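Esterase D (Lactobacillus rhamnosus, PDB 3DKR) probably hydrolyses carboxylic esters, as an esterase of the alpha/beta-hydrolase fold with a serine, histidine and aspartate catalytic triad. Local coordinates at residues Leu180-Lys184 / Leu206-Asn212; Ser125-Lys131 / Val198-Ala203; Pro74-Trp78 / Ala168-Phe172. One frame throughout, in Å; residues are numbered along the deposited sequence.

Interaction 1 (Leu180-Lys184 / Leu206-Asn212)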
loop_
_atom_site.group_PDB
_atom_site.type_symbol
_atom_site.label_atom_id
_atom_site.label_comp_id
_atom_site.label_asym_id
_atom_site.label_seq_id
_atom_site.Cartn_x
_atom_site.Cartn_y
_atom_site.Cartn_z
ATOM N N LEU A 180 -6.780 -15.508 2.254
ATOM C CA LEU A 180 -5.780 -15.240 3.304
ATOM C C LEU A 180 -5.251 -16.533 3.954
ATOM O O LEU A 180 -4.120 -16.564 4.453
ATOM C CB LEU A 180 -6.328 -14.298 4.357
ATOM C CG LEU A 180 -6.454 -12.836 3.913
ATOM C CD1 LEU A 180 -7.294 -12.095 4.933
ATOM C CD2 LEU A 180 -5.079 -12.172 3.735
ATOM N N ASN A 181 -6.056 -17.591 3.915
ATOM C CA ASN A 181 -5.604 -18.910 4.377
ATOM C C ASN A 181 -4.375 -19.407 3.634
ATOM O O ASN A 181 -3.650 -20.284 4.136
ATOM C CB ASN A 181 -6.734 -19.951 4.270
ATOM C CG ASN A 181 -7.126 -20.246 2.847
ATOM O OD1 ASN A 181 -6.622 -21.189 2.238
ATOM N ND2 ASN A 181 -8.043 -19.441 2.298
ATOM N N LEU A 182 -4.144 -18.887 2.432
ATOM C CA LEU A 182 -2.997 -19.315 1.629
ATOM C C LEU A 182 -1.668 -18.752 2.130
ATOM O O LEU A 182 -0.596 -19.256 1.747
ATOM C CB LEU A 182 -3.191 -18.938 0.166
ATOM C CG LEU A 182 -4.351 -19.597 -0.578
ATOM C CD1 LEU A 182 -4.369 -19.126 -2.017
ATOM C CD2 LEU A 182 -4.243 -21.139 -0.498
ATOM N N VAL A 183 -1.705 -17.720 2.971
ATOM C CA VAL A 183 -0.465 -17.064 3.386
ATOM C C VAL A 183 0.291 -17.903 4.412
ATOM O O VAL A 183 -0.216 -18.171 5.495
ATOM C CB VAL A 183 -0.706 -15.682 4.005
ATOM C CG1 VAL A 183 0.626 -15.039 4.421
ATOM C CG2 VAL A 183 -1.434 -14.781 3.009
ATOM N N LYS A 184 1.507 -18.312 4.054
ATOM C CA LYS A 184 2.373 -19.043 4.978
ATOM C C LYS A 184 3.479 -18.172 5.589
ATOM O O LYS A 184 4.048 -18.512 6.638
ATOM C CB LYS A 184 3.019 -20.221 4.256
ATOM C CG LYS A 184 2.059 -21.248 3.665
ATOM C CD LYS A 184 0.958 -21.702 4.602
ATOM C CE LYS A 184 -0.030 -22.639 3.890
ATOM N NZ LYS A 184 -1.462 -22.186 4.048
ATOM N N LEU A 206 -7.937 -9.031 9.688
ATOM C CA LEU A 206 -6.845 -9.503 8.852
ATOM C C LEU A 206 -5.953 -10.428 9.684
ATOM O O LEU A 206 -5.690 -11.557 9.286
ATOM C CB LEU A 206 -6.060 -8.316 8.281
ATOM C CG LEU A 206 -4.770 -8.613 7.525
ATOM C CD1 LEU A 206 -5.029 -9.559 6.358
ATOM C CD2 LEU A 206 -4.119 -7.280 7.080
ATOM N N ARG A 207 -5.530 -9.952 10.850
ATOM C CA ARG A 207 -4.743 -10.768 11.782
ATOM C C ARG A 207 -5.382 -12.123 12.023
ATOM O O ARG A 207 -4.721 -13.159 11.914
ATOM C CB ARG A 207 -4.591 -10.039 13.107
ATOM C CG ARG A 207 -3.850 -10.842 14.191
ATOM C CD ARG A 207 -4.072 -10.224 15.566
ATOM N NE ARG A 207 -5.471 -10.336 15.972
ATOM C CZ ARG A 207 -5.999 -9.740 17.034
ATOM N NH1 ARG A 207 -5.255 -8.968 17.817
ATOM N NH2 ARG A 207 -7.291 -9.917 17.305
ATOM N N ASP A 208 -6.669 -12.118 12.357
ATOM C CA ASP A 208 -7.377 -13.357 12.682
ATOM C C ASP A 208 -7.560 -14.317 11.495
ATOM O O ASP A 208 -7.705 -15.531 11.701
ATOM C CB ASP A 208 -8.740 -13.036 13.307
ATOM C CG ASP A 208 -8.633 -12.343 14.656
ATOM O OD1 ASP A 208 -7.523 -12.225 15.225
ATOM O OD2 ASP A 208 -9.699 -11.910 15.162
ATOM N N ALA A 209 -7.579 -13.797 10.263
ATOM C CA ALA A 209 -7.796 -14.636 9.075
ATOM C C ALA A 209 -6.521 -15.342 8.634
ATOM O O ALA A 209 -6.584 -16.283 7.846
ATOM C CB ALA A 209 -8.349 -13.811 7.901
ATOM N N LEU A 210 -5.374 -14.873 9.129
ATOM C CA LEU A 210 -4.063 -15.390 8.702
ATOM C C LEU A 210 -3.717 -16.655 9.485
ATOM O O LEU A 210 -2.690 -16.729 10.158
ATOM C CB LEU A 210 -2.987 -14.321 8.870
ATOM C CG LEU A 210 -3.112 -13.193 7.828
ATOM C CD1 LEU A 210 -2.382 -11.946 8.283
ATOM C CD2 LEU A 210 -2.631 -13.647 6.466
ATOM N N ILE A 211 -4.576 -17.656 9.368
ATOM C CA ILE A 211 -4.494 -18.834 10.243
ATOM C C ILE A 211 -3.255 -19.699 9.975
ATOM O O ILE A 211 -2.810 -20.446 10.861
ATOM C CB ILE A 211 -5.781 -19.696 10.160
ATOM C CG1 ILE A 211 -6.015 -20.222 8.752
ATOM C CG2 ILE A 211 -7.001 -18.881 10.624
ATOM C CD1 ILE A 211 -7.105 -21.299 8.706
ATOM N N ASN A 212 -2.690 -19.584 8.778
ATOM C CA ASN A 212 -1.523 -20.387 8.380
ATOM C C ASN A 212 -0.194 -19.626 8.286
ATOM O O ASN A 212 0.844 -20.216 7.964
ATOM C CB ASN A 212 -1.832 -21.082 7.073
ATOM C CG ASN A 212 -2.968 -22.076 7.220
ATOM O OD1 ASN A 212 -3.000 -22.839 8.192
ATOM N ND2 ASN A 212 -3.895 -22.077 6.277
HETATM O O HOH W 1 -2.732 -17.655 6.669
#
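Leu-180 pushes its branched end against the last turn of helix 202-209: CD1 lies 3.6 Å from Ala-209 CB, while CD1 and CD2 straddle Leu-206 CD1, the two leucines crossing at about a right angle. CG beside the backbone N (chi1 -73°), with chi2 at 167°, sets both Leu-180 methyls against this apolar patch. Leu-210 extends the patch, setting its CD2 3.7 Å from Val-183 CB. At the outer end the contact turns polar. Asn-212 ND2 donates to Asn-181 O over 2.8 Å in a nearly straight bond (178°), on a lone pair in the carbonyl plane and within its own amide plane. The Lys-184 chain lies side by side with Asn-212, pointing the same way. One water knits the backbones together, donating to Leu-180 O and Val-183 O, each at 2.8 Å, and accepting from Asn-212 N at 2.9 Å. Farther out, Met-108 and Glu-112 of helix 101-113 pack on Leu-180 and Val-183, and Ile-189 of strand 187-192 packs on Leu-206 and Leu-210. The straight amide bond and the water thus give Asn-181 O, Leu-180 O, Val-183 O and Asn-212 N partners at the more exposed edge, beside a buried apolar side.

Interaction 2 (Ser125-Lys131 / Val198-Ala203)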
loop_
_atom_site.group_PDB
_atom_site.type_symbol
_atom_site.label_atom_id
_atom_site.label_comp_id
_atom_site.label_asym_id
_atom_site.label_seq_id
_atom_site.Cartn_x
_atom_site.Cartn_y
_atom_site.Cartn_z
ATOM N N SER A 125 -5.276 -1.079 6.879
ATOM C CA SER A 125 -6.266 -2.106 6.525
ATOM C C SER A 125 -6.687 -2.032 5.070
ATOM O O SER A 125 -6.604 -0.981 4.444
ATOM C CB SER A 125 -7.485 -1.943 7.414
ATOM O OG SER A 125 -7.153 -2.269 8.747
ATOM N N PRO A 126 -7.141 -3.162 4.512
ATOM C CA PRO A 126 -7.567 -3.135 3.123
ATOM C C PRO A 126 -8.825 -2.310 2.906
ATOM O O PRO A 126 -9.531 -1.975 3.861
ATOM C CB PRO A 126 -7.828 -4.620 2.812
ATOM C CG PRO A 126 -8.125 -5.241 4.126
ATOM C CD PRO A 126 -7.304 -4.496 5.124
ATOM N N ILE A 127 -9.089 -2.027 1.632
ATOM C CA ILE A 127 -10.290 -1.352 1.181
ATOM C C ILE A 127 -11.321 -2.429 0.924
ATOM O O ILE A 127 -11.225 -3.147 -0.075
ATOM C CB ILE A 127 -9.993 -0.552 -0.104
ATOM C CG1 ILE A 127 -8.925 0.513 0.173
ATOM C CG2 ILE A 127 -11.264 0.090 -0.659
ATOM C CD1 ILE A 127 -8.386 1.191 -1.053
ATOM N N LEU A 128 -12.278 -2.544 1.845
ATOM C CA LEU A 128 -13.342 -3.564 1.786
ATOM C C LEU A 128 -14.732 -2.928 1.833
ATOM O O LEU A 128 -14.912 -1.833 2.367
ATOM C CB LEU A 128 -13.178 -4.566 2.939
ATOM C CG LEU A 128 -12.021 -5.548 2.755
ATOM C CD1 LEU A 128 -11.753 -6.296 4.052
ATOM C CD2 LEU A 128 -12.285 -6.556 1.638
ATOM N N PRO A 129 -15.741 -3.627 1.295
ATOM C CA PRO A 129 -17.045 -2.972 1.146
ATOM C C PRO A 129 -17.636 -2.550 2.480
ATOM O O PRO A 129 -17.665 -3.342 3.430
ATOM C CB PRO A 129 -17.904 -4.023 0.436
ATOM C CG PRO A 129 -17.192 -5.329 0.660
ATOM C CD PRO A 129 -15.740 -5.004 0.770
ATOM N N GLY A 130 -18.048 -1.284 2.546
ATOM C CA GLY A 130 -18.717 -0.721 3.705
ATOM C C GLY A 130 -17.811 -0.234 4.816
ATOM O O GLY A 130 -18.304 0.281 5.825
ATOM N N LYS A 131 -16.493 -0.361 4.626
ATOM C CA LYS A 131 -15.515 -0.131 5.698
ATOM C C LYS A 131 -14.525 0.993 5.411
ATOM O O LYS A 131 -13.394 0.987 5.924
ATOM C CB LYS A 131 -14.749 -1.425 5.939
ATOM C CG LYS A 131 -15.639 -2.633 6.171
ATOM C CD LYS A 131 -16.434 -2.484 7.433
ATOM C CE LYS A 131 -17.067 -3.804 7.889
ATOM N NZ LYS A 131 -17.693 -3.653 9.228
ATOM N N VAL A 198 -10.100 4.434 6.588
ATOM C CA VAL A 198 -10.565 3.046 6.686
ATOM C C VAL A 198 -10.829 2.689 8.141
ATOM O O VAL A 198 -10.256 3.300 9.045
ATOM C CB VAL A 198 -9.571 2.041 6.063
ATOM C CG1 VAL A 198 -9.332 2.375 4.587
ATOM C CG2 VAL A 198 -8.270 1.995 6.851
ATOM N N ASP A 199 -11.719 1.715 8.342
ATOM C CA ASP A 199 -12.096 1.243 9.663
ATOM C C ASP A 199 -10.947 0.374 10.176
ATOM O O ASP A 199 -10.753 -0.741 9.716
ATOM C CB ASP A 199 -13.395 0.442 9.544
ATOM C CG ASP A 199 -13.924 -0.054 10.870
ATOM O OD1 ASP A 199 -13.186 -0.013 11.885
ATOM O OD2 ASP A 199 -15.096 -0.520 10.886
ATOM N N GLY A 200 -10.164 0.909 11.115
ATOM C CA GLY A 200 -9.015 0.199 11.635
ATOM C C GLY A 200 -9.317 -1.140 12.263
ATOM O O GLY A 200 -8.423 -1.957 12.439
ATOM N N ARG A 201 -10.573 -1.373 12.648
ATOM C CA ARG A 201 -10.948 -2.681 13.171
ATOM C C ARG A 201 -10.656 -3.802 12.172
ATOM O O ARG A 201 -10.499 -4.974 12.556
ATOM C CB ARG A 201 -12.426 -2.692 13.564
ATOM C CG ARG A 201 -12.670 -1.954 14.846
ATOM C CD ARG A 201 -14.146 -1.814 15.175
ATOM N NE ARG A 201 -14.858 -1.057 14.165
ATOM C CZ ARG A 201 -16.150 -0.755 14.248
ATOM N NH1 ARG A 201 -16.856 -1.141 15.306
ATOM N NH2 ARG A 201 -16.737 -0.063 13.280
ATOM N N LEU A 202 -10.601 -3.463 10.882
ATOM C CA LEU A 202 -10.262 -4.458 9.857
ATOM C C LEU A 202 -8.892 -5.098 10.084
ATOM O O LEU A 202 -8.653 -6.232 9.659
ATOM C CB LEU A 202 -10.301 -3.840 8.455
ATOM C CG LEU A 202 -11.652 -3.786 7.768
ATOM C CD1 LEU A 202 -12.739 -3.292 8.701
ATOM C CD2 LEU A 202 -11.523 -2.885 6.511
ATOM N N ALA A 203 -7.991 -4.376 10.740
ATOM C CA ALA A 203 -6.655 -4.903 10.986
ATOM C C ALA A 203 -6.729 -6.178 11.835
ATOM O O ALA A 203 -5.974 -7.124 11.617
ATOM C CB ALA A 203 -5.794 -3.845 11.666
HETATM O O HOH W 2 -15.852 -3.076 11.220
#
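The carboxylate of Asp-199 is flanked by Lys-131, which runs alongside it in the same direction, and by the guanidinium of Arg-201, which presents its edge. Arg-201 grips side-on with two nitrogens: NE meets the syn lone pair of Asp-199 OD1 at 3.0 Å, nearly straight at 174°, and NH2 reaches Asp-199 OD2 at 2.9 Å. Arg-201 N also donates to Asp-199 OD1, at 3.0 Å, from above the carboxylate plane; this is a capping bond on the turn that leads into helix 202-209. The carboxylate can fold back over that turn because CG stands anti to the backbone N (chi1 -177°). Toward Lys-131 a water completes the link, accepting from NZ at 2.8 Å and donating to Asp-199 OD2 at 2.7 Å. With an alanine here Arg-201 N would probably lose its capping acceptor, and the guanidinium its charged mate, leaving it freer to turn.

Backbones meet where the type II turn 128-131 ends, Asp-199 N donating to Lys-131 O at 3.0 Å. Leu-202 fills the space between the segments, its CD2 3.4 Å from Pro-126 O and its CD1 and CD2 against the aliphatic part of Lys-131. Its CB packs on Ser-125, whose OG is hydrogen-bonded to Gln-191 of strand 187-192.

The contact borders the predicted catalytic centre: Ser-125 O is hydrogen-bonded to Ser-101 OG, Val-198 N to Asp-195 OD1, and Val-198 also touches His-226. Ile-127 and Leu-128 lean on helix 155-178, Pro-126 packs on Ile-105 of helix 101-113, and Ala-203, in the first turn of helix 202-209, packs on Ile-189 and Gln-191 of strand 187-192.

Interaction 3 (Pro74-Trp78 / Ala168-Phe172)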
loop_
_atom_site.group_PDB
_atom_site.type_symbol
_atom_site.label_atom_id
_atom_site.label_comp_id
_atom_site.label_asym_id
_atom_site.label_seq_id
_atom_site.Cartn_x
_atom_site.Cartn_y
_atom_site.Cartn_z
ATOM N N PRO A 74 -8.002 -2.065 -10.517
ATOM C CA PRO A 74 -7.326 -3.079 -9.691
ATOM C C PRO A 74 -6.577 -4.138 -10.469
ATOM O O PRO A 74 -5.548 -4.628 -9.992
ATOM C CB PRO A 74 -8.467 -3.679 -8.866
ATOM C CG PRO A 74 -9.471 -2.561 -8.784
ATOM C CD PRO A 74 -9.419 -1.919 -10.138
ATOM N N ASP A 75 -7.065 -4.515 -11.650
ATOM C CA ASP A 75 -6.381 -5.526 -12.440
ATOM C C ASP A 75 -5.045 -5.005 -12.951
ATOM O O ASP A 75 -4.024 -5.700 -12.858
ATOM C CB ASP A 75 -7.292 -6.039 -13.563
ATOM C CG ASP A 75 -8.519 -6.738 -13.016
ATOM O OD1 ASP A 75 -8.371 -7.636 -12.145
ATOM O OD2 ASP A 75 -9.639 -6.340 -13.414
ATOM N N ILE A 76 -5.032 -3.769 -13.439
ATOM C CA ILE A 76 -3.772 -3.126 -13.878
ATOM C C ILE A 76 -2.802 -3.011 -12.701
ATOM O O ILE A 76 -1.612 -3.347 -12.815
ATOM C CB ILE A 76 -4.032 -1.734 -14.506
ATOM C CG1 ILE A 76 -4.806 -1.891 -15.816
ATOM C CG2 ILE A 76 -2.731 -0.982 -14.727
ATOM C CD1 ILE A 76 -5.339 -0.591 -16.403
ATOM N N TRP A 77 -3.315 -2.546 -11.566
ATOM C CA TRP A 77 -2.469 -2.313 -10.394
ATOM C C TRP A 77 -1.929 -3.632 -9.856
ATOM O O TRP A 77 -0.796 -3.688 -9.351
ATOM C CB TRP A 77 -3.230 -1.555 -9.303
ATOM C CG TRP A 77 -3.753 -0.242 -9.797
ATOM C CD1 TRP A 77 -3.178 0.567 -10.730
ATOM C CD2 TRP A 77 -4.937 0.428 -9.351
ATOM N NE1 TRP A 77 -3.941 1.704 -10.908
ATOM C CE2 TRP A 77 -5.033 1.635 -10.082
ATOM C CE3 TRP A 77 -5.943 0.116 -8.426
ATOM C CZ2 TRP A 77 -6.095 2.531 -9.904
ATOM C CZ3 TRP A 77 -6.995 1.019 -8.251
ATOM C CH2 TRP A 77 -7.055 2.207 -8.984
ATOM N N TRP A 78 -2.717 -4.692 -9.966
ATOM C CA TRP A 78 -2.226 -6.020 -9.582
ATOM C C TRP A 78 -1.095 -6.473 -10.511
ATOM O O TRP A 78 -0.055 -6.953 -10.050
ATOM C CB TRP A 78 -3.376 -7.031 -9.553
ATOM C CG TRP A 78 -2.974 -8.474 -9.374
ATOM C CD1 TRP A 78 -3.385 -9.521 -10.132
ATOM C CD2 TRP A 78 -2.104 -9.026 -8.366
ATOM N NE1 TRP A 78 -2.839 -10.696 -9.674
ATOM C CE2 TRP A 78 -2.041 -10.422 -8.594
ATOM C CE3 TRP A 78 -1.376 -8.485 -7.306
ATOM C CZ2 TRP A 78 -1.280 -11.280 -7.796
ATOM C CZ3 TRP A 78 -0.606 -9.353 -6.501
ATOM C CH2 TRP A 78 -0.567 -10.727 -6.762
ATOM N N ALA A 168 -14.998 -1.760 -7.616
ATOM C CA ALA A 168 -14.029 -2.657 -8.236
ATOM C C ALA A 168 -12.929 -3.033 -7.247
ATOM O O ALA A 168 -12.497 -4.187 -7.185
ATOM C CB ALA A 168 -13.414 -2.005 -9.459
ATOM N N ILE A 169 -12.457 -2.040 -6.508
ATOM C CA ILE A 169 -11.450 -2.281 -5.464
ATOM C C ILE A 169 -11.984 -3.202 -4.374
ATOM O O ILE A 169 -11.345 -4.208 -4.012
ATOM C CB ILE A 169 -10.953 -0.965 -4.842
ATOM C CG1 ILE A 169 -10.253 -0.115 -5.901
ATOM C CG2 ILE A 169 -9.983 -1.260 -3.700
ATOM C CD1 ILE A 169 -10.042 1.344 -5.471
ATOM N N ASP A 170 -13.170 -2.870 -3.857
ATOM C CA ASP A 170 -13.853 -3.713 -2.867
ATOM C C ASP A 170 -13.893 -5.176 -3.360
ATOM O O ASP A 170 -13.514 -6.117 -2.654
ATOM C CB ASP A 170 -15.312 -3.246 -2.673
ATOM C CG ASP A 170 -15.460 -1.950 -1.864
ATOM O OD1 ASP A 170 -14.524 -1.516 -1.166
ATOM O OD2 ASP A 170 -16.585 -1.378 -1.937
ATOM N N GLN A 171 -14.343 -5.358 -4.594
ATOM C CA GLN A 171 -14.532 -6.692 -5.157
ATOM C C GLN A 171 -13.203 -7.459 -5.203
ATOM O O GLN A 171 -13.096 -8.605 -4.756
ATOM C CB GLN A 171 -15.166 -6.567 -6.547
ATOM C CG GLN A 171 -15.270 -7.871 -7.314
ATOM C CD GLN A 171 -16.087 -7.736 -8.602
ATOM O OE1 GLN A 171 -16.710 -6.695 -8.859
ATOM N NE2 GLN A 171 -16.086 -8.789 -9.411
ATOM N N PHE A 172 -12.176 -6.810 -5.737
ATOM C CA PHE A 172 -10.851 -7.430 -5.840
ATOM C C PHE A 172 -10.354 -7.799 -4.454
ATOM O O PHE A 172 -9.783 -8.875 -4.223
ATOM C CB PHE A 172 -9.893 -6.435 -6.495
ATOM C CG PHE A 172 -8.558 -7.028 -6.851
ATOM C CD1 PHE A 172 -8.279 -7.449 -8.139
ATOM C CD2 PHE A 172 -7.583 -7.173 -5.890
ATOM C CE1 PHE A 172 -7.047 -8.012 -8.451
ATOM C CE2 PHE A 172 -6.351 -7.714 -6.210
ATOM C CZ PHE A 172 -6.092 -8.135 -7.473
#
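Apolar packing carries the contact between Pro-74, at the first turn of helix 74-89, and Phe-172 with its helix 155-178. Pro-74 CB sits 3.8 Å from Phe-172 CD1, and the CG corner of the same ring turns toward the other helix, 4.0 Å from Ala-168 CB and 3.9 Å from Ile-169 CG1. Ile-169 continues the row: its CD1 comes to the edge of the Trp-77 indole, near the ring plane, 4.1 Å from CZ3.

Among the aromatics, Phe-172 extends away from its helix with CG trans to the backbone N (chi1 -171°), a reach that places CZ 3.6 Å from Trp-78 CB. The phenyl ring and the five-membered ring of Trp-78 lie obliquely, centroids 5.5 Å apart and planes at 58°. Phe-106 of helix 101-113 meets the Phe-172 ring as well, and Lys-109 makes a cation-pi contact with Trp-78.

Polar groups take a minor part. Asp-75 OD1 approaches the edge of the Phe-172 ring, 3.9 Å from CE1, where the C-H dipoles would be expected to suit a carboxylate oxygen. Trp-77 NE1 donates to Ser-58 O, outside the contact.

The short helical segments run at 56° to each other with their axes 10.6 Å apart, a spacing filled by proline, isoleucine and aromatic side chains. This joins a helix leading into the central sheet to one of the two helices, 134-149 and 155-178, inserted between strands 119-122 and 187-192, the region where alpha/beta hydrolases commonly carry their cap.

Followed from the N terminus, the chain opens interaction 3 at 74-78 and closes it at 168-172, with 89 residues between. Interaction 2 opens inside that loop, at 125-131, and closes beyond it at 198-203, so the two cross; they also touch, Ile-127 and Leu-128 lying against Ile-169 and Asp-170. Interaction 1 starts at 180-184, after interaction 3 has closed, and ends at 206-212, crossing interaction 2; both use helix 202-209, at its two ends. Interaction 3 joins two helices, interaction 2 brings the loops after strands 119-122 and 187-192 together, and interaction 1 ties the loop leading into strand 187-192 to the end of the helix that follows it, before strand 216-221.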